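Local coordinates for putative sulfatase yidJ (PDB 2QZU), which probably hydrolyses sulfate esters as a metal-dependent arylsulfatase-like enzyme of the sulfatase family, within the alkaline phosphatase clan, at residues Y73-P78 against V94-C98; M87-G91 against P400-V404. One frame throughout, in Å; residues are numbered along the deposited sequence.

Contact 1 of 2, residues Y73-P78 against V94-C98; sequences YPVSSP and VTGNC
Ser77, in the first turn of helix 76-85, reaches the loop 94-98 at the sulfatase signature motif, whose Ser76 is the residue predicted to be matured to 3-oxoalanine; here it is an unmodified serine. With OG anti to the carbonyl carbon and beside its own backbone N (chi1 -57°), the Ser77 hydroxyl meets Cys98 N, which donates to OG over 2.9 Å with an angle of 157° at the hydrogen. The same OG is hydrogen-bonded to His134 O, so two backbone groups hold this buried hydroxyl. CG1 of Val94 packs against the Ser77 carbonyl, 3.3 Å from its O. Pro78 lays its CG and CD alongside the peptide of Gly96, while its CA makes a bent CH...O contact with Val94 O, 3.3 Å from CA to O. Gly96 O, buried by this packing, finds no hydrogen-bond partner in the model. Asn97 slants across Val75, its amide group against CG1 of the valine and close to the start of the helix. Ser76 OG turns instead to His134, Arg80 and, weakly, Lys132, consistent with a polar catalytic pocket. At the other end, the Tyr73 ring carries Pro78 CB on one face, 3.5 Å above its plane. Tyr73 OH, hydrogen-bonded to the backbone N of Val404, also lies 2.6 Å from Thr95 O, a weak hydrogen bond whose proton is not settled.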
loop_
_atom_site.group_PDB
_atom_site.type_symbol
_atom_site.label_atom_id
_atom_site.label_comp_id
_atom_site.label_asym_id
_atom_site.label_seq_id
_atom_site.Cartn_x
_atom_site.Cartn_y
_atom_site.Cartn_z
ATOM N N TYR A 73 -25.060 -9.221 7.106
ATOM C CA TYR A 73 -24.660 -7.885 6.666
ATOM C C TYR A 73 -23.142 -8.017 6.632
ATOM O O TYR A 73 -22.461 -7.711 7.611
ATOM C CB TYR A 73 -25.086 -6.821 7.682
ATOM C CG TYR A 73 -25.088 -5.403 7.143
ATOM C CD1 TYR A 73 -24.338 -5.058 6.021
ATOM C CD2 TYR A 73 -25.840 -4.401 7.763
ATOM C CE1 TYR A 73 -24.333 -3.753 5.523
ATOM C CE2 TYR A 73 -25.837 -3.084 7.275
ATOM C CZ TYR A 73 -25.081 -2.775 6.155
ATOM O OH TYR A 73 -25.070 -1.488 5.659
ATOM N N PRO A 74 -22.598 -8.491 5.502
ATOM C CA PRO A 74 -21.155 -8.690 5.337
ATOM C C PRO A 74 -20.261 -7.454 5.255
ATOM O O PRO A 74 -19.656 -7.176 4.222
ATOM C CB PRO A 74 -21.081 -9.571 4.092
ATOM C CG PRO A 74 -22.205 -9.044 3.264
ATOM C CD PRO A 74 -23.325 -8.872 4.276
ATOM N N VAL A 75 -20.197 -6.725 6.368
ATOM C CA VAL A 75 -19.389 -5.520 6.526
ATOM C C VAL A 75 -18.921 -5.540 7.984
ATOM O O VAL A 75 -19.670 -5.955 8.872
ATOM C CB VAL A 75 -20.213 -4.246 6.266
ATOM C CG1 VAL A 75 -19.341 -3.015 6.456
ATOM C CG2 VAL A 75 -20.775 -4.280 4.855
ATOM N N SER A 76 -17.696 -5.083 8.228
ATOM C CA SER A 76 -17.118 -5.119 9.573
ATOM C C SER A 76 -17.962 -4.650 10.766
ATOM O O SER A 76 -18.453 -5.471 11.543
ATOM C CB SER A 76 -15.773 -4.388 9.582
ATOM O OG SER A 76 -15.161 -4.488 10.863
ATOM N N SER A 77 -18.127 -3.344 10.933
ATOM C CA SER A 77 -18.888 -2.849 12.075
ATOM C C SER A 77 -20.307 -3.400 12.176
ATOM O O SER A 77 -20.719 -3.857 13.246
ATOM C CB SER A 77 -18.914 -1.321 12.074
ATOM O OG SER A 77 -17.593 -0.817 12.081
ATOM N N PRO A 78 -21.073 -3.364 11.071
ATOM C CA PRO A 78 -22.443 -3.882 11.122
ATOM C C PRO A 78 -22.497 -5.327 11.606
ATOM O O PRO A 78 -23.324 -5.675 12.454
ATOM C CB PRO A 78 -22.921 -3.731 9.677
ATOM C CG PRO A 78 -22.195 -2.496 9.219
ATOM C CD PRO A 78 -20.795 -2.733 9.767
ATOM N N VAL A 94 -25.853 -0.069 14.230
ATOM C CA VAL A 94 -24.609 -0.075 13.463
ATOM C C VAL A 94 -24.954 -0.437 12.019
ATOM O O VAL A 94 -24.839 -1.588 11.588
ATOM C CB VAL A 94 -23.600 -1.086 14.047
ATOM C CG1 VAL A 94 -22.236 -0.889 13.391
ATOM C CG2 VAL A 94 -23.493 -0.891 15.556
ATOM N N THR A 95 -25.370 0.582 11.276
ATOM C CA THR A 95 -25.813 0.432 9.894
ATOM C C THR A 95 -24.733 0.523 8.824
ATOM O O THR A 95 -24.996 0.258 7.649
ATOM C CB THR A 95 -26.881 1.478 9.589
ATOM O OG1 THR A 95 -26.356 2.777 9.882
ATOM C CG2 THR A 95 -28.118 1.240 10.446
ATOM N N GLY A 96 -23.529 0.909 9.229
ATOM C CA GLY A 96 -22.417 1.015 8.304
ATOM C C GLY A 96 -21.146 0.898 9.119
ATOM O O GLY A 96 -21.218 0.663 10.324
ATOM N N ASN A 97 -19.987 1.040 8.484
ATOM C CA ASN A 97 -18.722 0.965 9.214
ATOM C C ASN A 97 -18.599 2.174 10.120
ATOM O O ASN A 97 -19.105 3.254 9.807
ATOM C CB ASN A 97 -17.523 0.979 8.257
ATOM C CG ASN A 97 -17.210 -0.388 7.683
ATOM O OD1 ASN A 97 -16.873 -0.510 6.505
ATOM N ND2 ASN A 97 -17.310 -1.418 8.511
ATOM N N CYS A 98 -17.920 1.993 11.246
ATOM C CA CYS A 98 -17.698 3.101 12.151
ATOM C C CYS A 98 -16.524 3.878 11.576
ATOM O O CYS A 98 -15.476 3.307 11.271
ATOM C CB CYS A 98 -17.358 2.603 13.558
ATOM S SG CYS A 98 -18.716 1.724 14.369
#

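Contact 2 of 2, residues M87-G91 against P400-V404; sequences MYPIG and PYYFV
Pro89 lies over one face of the Tyr402 ring, its CG 3.7 Å from the ring centroid and 20° off the normal, a CH-pi contact; CD packs alongside on the same ring. Near the phenol end, Tyr88 brings its ring up at a plane angle of 28°, but the two rings are slid so far apart, with centroids 5.8 Å from each other, that they barely overlap. Contact is limited to a few atoms: CD1 of Tyr88 meets CE2 of Tyr402 at 3.7 Å, and Tyr402 OH comes to 3.6 Å from Tyr88 CG. That hydroxyl is hydrogen-bonded to the indole NE1 of Trp468, whose ring also packs edge-to-face with Tyr88, so one tryptophan contacts both tyrosines. Tyr402 CG, anti to its carbonyl carbon (chi1 -65°), carries the ring toward Tyr88 and Pro89. Farther along the Tyr88 ring, CE1 rests on Pro400 CG at 3.8 Å. Beyond Pro89, the CD1 methyl of Ile90 closes on Val404 CG2 at 4.3 Å, extending the apolar seam along alternate strand residues. The short helix 89-92 thus packs by its first turn on strand 399-404, an outermost strand of the four-stranded antiparallel sheet. Strand 412-417 pairs with it through Tyr401 and Phe403, while Trp468 belongs to helix 455-471.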
loop_
_atom_site.group_PDB
_atom_site.type_symbol
_atom_site.label_atom_id
_atom_site.label_comp_id
_atom_site.label_asym_id
_atom_site.label_seq_id
_atom_site.Cartn_x
_atom_site.Cartn_y
_atom_site.Cartn_z
HETATM N N MSE A 87 -29.105 -8.207 17.609
HETATM C CA MSE A 87 -30.167 -7.504 16.894
HETATM C C MSE A 87 -29.762 -7.271 15.449
HETATM O O MSE A 87 -28.576 -7.185 15.135
HETATM C CB MSE A 87 -30.455 -6.151 17.552
HETATM C CG MSE A 87 -30.879 -6.242 19.014
HETATM SE SE MSE A 87 -31.269 -4.499 19.784
HETATM C CE MSE A 87 -29.666 -4.238 20.830
ATOM N N TYR A 88 -30.743 -7.172 14.560
ATOM C CA TYR A 88 -30.426 -6.918 13.167
ATOM C C TYR A 88 -29.973 -5.446 13.085
ATOM O O TYR A 88 -30.179 -4.687 14.031
ATOM C CB TYR A 88 -31.636 -7.315 12.312
ATOM C CG TYR A 88 -31.795 -8.833 12.338
ATOM C CD1 TYR A 88 -30.871 -9.657 11.685
ATOM C CD2 TYR A 88 -32.790 -9.449 13.104
ATOM C CE1 TYR A 88 -30.927 -11.047 11.801
ATOM C CE2 TYR A 88 -32.853 -10.841 13.228
ATOM C CZ TYR A 88 -31.916 -11.633 12.574
ATOM O OH TYR A 88 -31.954 -13.007 12.711
ATOM N N PRO A 89 -29.343 -5.022 11.972
ATOM C CA PRO A 89 -28.852 -3.641 11.841
ATOM C C PRO A 89 -29.653 -2.427 12.315
ATOM O O PRO A 89 -29.095 -1.557 12.986
ATOM C CB PRO A 89 -28.444 -3.549 10.366
ATOM C CG PRO A 89 -29.286 -4.570 9.698
ATOM C CD PRO A 89 -29.302 -5.714 10.671
ATOM N N ILE A 90 -30.934 -2.346 11.986
ATOM C CA ILE A 90 -31.715 -1.194 12.422
ATOM C C ILE A 90 -31.719 -1.089 13.945
ATOM O O ILE A 90 -31.517 -0.007 14.506
ATOM C CB ILE A 90 -33.166 -1.269 11.904
ATOM C CG1 ILE A 90 -33.160 -1.412 10.378
ATOM C CG2 ILE A 90 -33.931 -0.013 12.314
ATOM C CD1 ILE A 90 -32.384 -0.316 9.660
ATOM N N GLY A 91 -31.925 -2.225 14.606
ATOM C CA GLY A 91 -31.949 -2.253 16.058
ATOM C C GLY A 91 -30.595 -2.085 16.719
ATOM O O GLY A 91 -30.487 -1.446 17.765
ATOM N N PRO A 400 -31.560 -13.612 6.608
ATOM C CA PRO A 400 -31.720 -12.350 5.881
ATOM C C PRO A 400 -30.412 -11.811 5.300
ATOM O O PRO A 400 -29.327 -12.304 5.614
ATOM C CB PRO A 400 -32.276 -11.420 6.951
ATOM C CG PRO A 400 -31.542 -11.886 8.180
ATOM C CD PRO A 400 -31.637 -13.391 8.067
ATOM N N TYR A 401 -30.538 -10.811 4.431
ATOM C CA TYR A 401 -29.392 -10.128 3.835
ATOM C C TYR A 401 -29.656 -8.637 4.001
ATOM O O TYR A 401 -30.791 -8.187 3.839
ATOM C CB TYR A 401 -29.236 -10.427 2.343
ATOM C CG TYR A 401 -28.260 -9.474 1.684
ATOM C CD1 TYR A 401 -26.899 -9.518 1.989
ATOM C CD2 TYR A 401 -28.707 -8.471 0.826
ATOM C CE1 TYR A 401 -26.008 -8.582 1.463
ATOM C CE2 TYR A 401 -27.824 -7.527 0.296
ATOM C CZ TYR A 401 -26.480 -7.590 0.620
ATOM O OH TYR A 401 -25.603 -6.652 0.111
ATOM N N TYR A 402 -28.615 -7.868 4.300
ATOM C CA TYR A 402 -28.776 -6.432 4.502
ATOM C C TYR A 402 -27.720 -5.525 3.894
ATOM O O TYR A 402 -26.550 -5.881 3.776
ATOM C CB TYR A 402 -28.753 -6.092 6.001
ATOM C CG TYR A 402 -29.884 -6.629 6.822
ATOM C CD1 TYR A 402 -31.076 -5.912 6.953
ATOM C CD2 TYR A 402 -29.773 -7.858 7.469
ATOM C CE1 TYR A 402 -32.126 -6.411 7.709
ATOM C CE2 TYR A 402 -30.818 -8.365 8.225
ATOM C CZ TYR A 402 -31.992 -7.637 8.338
ATOM O OH TYR A 402 -33.043 -8.144 9.060
ATOM N N PHE A 403 -28.183 -4.336 3.528
ATOM C CA PHE A 403 -27.346 -3.233 3.098
ATOM C C PHE A 403 -28.210 -2.037 3.448
ATOM O O PHE A 403 -29.306 -1.877 2.910
ATOM C CB PHE A 403 -27.024 -3.148 1.611
ATOM C CG PHE A 403 -26.287 -1.880 1.274
ATOM C CD1 PHE A 403 -25.004 -1.667 1.779
ATOM C CD2 PHE A 403 -26.922 -0.839 0.602
ATOM C CE1 PHE A 403 -24.370 -0.432 1.632
ATOM C CE2 PHE A 403 -26.298 0.398 0.451
ATOM C CZ PHE A 403 -25.018 0.603 0.969
ATOM N N VAL A 404 -27.728 -1.224 4.378
ATOM C CA VAL A 404 -28.460 -0.043 4.815
ATOM C C VAL A 404 -27.622 1.197 4.536
ATOM O O VAL A 404 -26.462 1.268 4.940
ATOM C CB VAL A 404 -28.756 -0.098 6.338
ATOM C CG1 VAL A 404 -29.555 1.138 6.761
ATOM C CG2 VAL A 404 -29.514 -1.364 6.679
#

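Overall arrangement
From the N terminus, the chain enters contact 1 at 73-78, runs along helix 76-85 and passes through 87-91, the first half of contact 2, before 94-98 closes contact 1 after 15 intervening residues, most of them helical. Only after the large mixed sheet is completed does 400-404 return to close contact 2 over 308 residues. The two contacts therefore cross rather than nest. Their centres are 9 Å apart, and Tyr73 joins them, packing on Pro89 and the 400-404 strand. Contact 1 folds the signature region on itself, whereas contact 2 ties that region to the C-terminal four-stranded sheet.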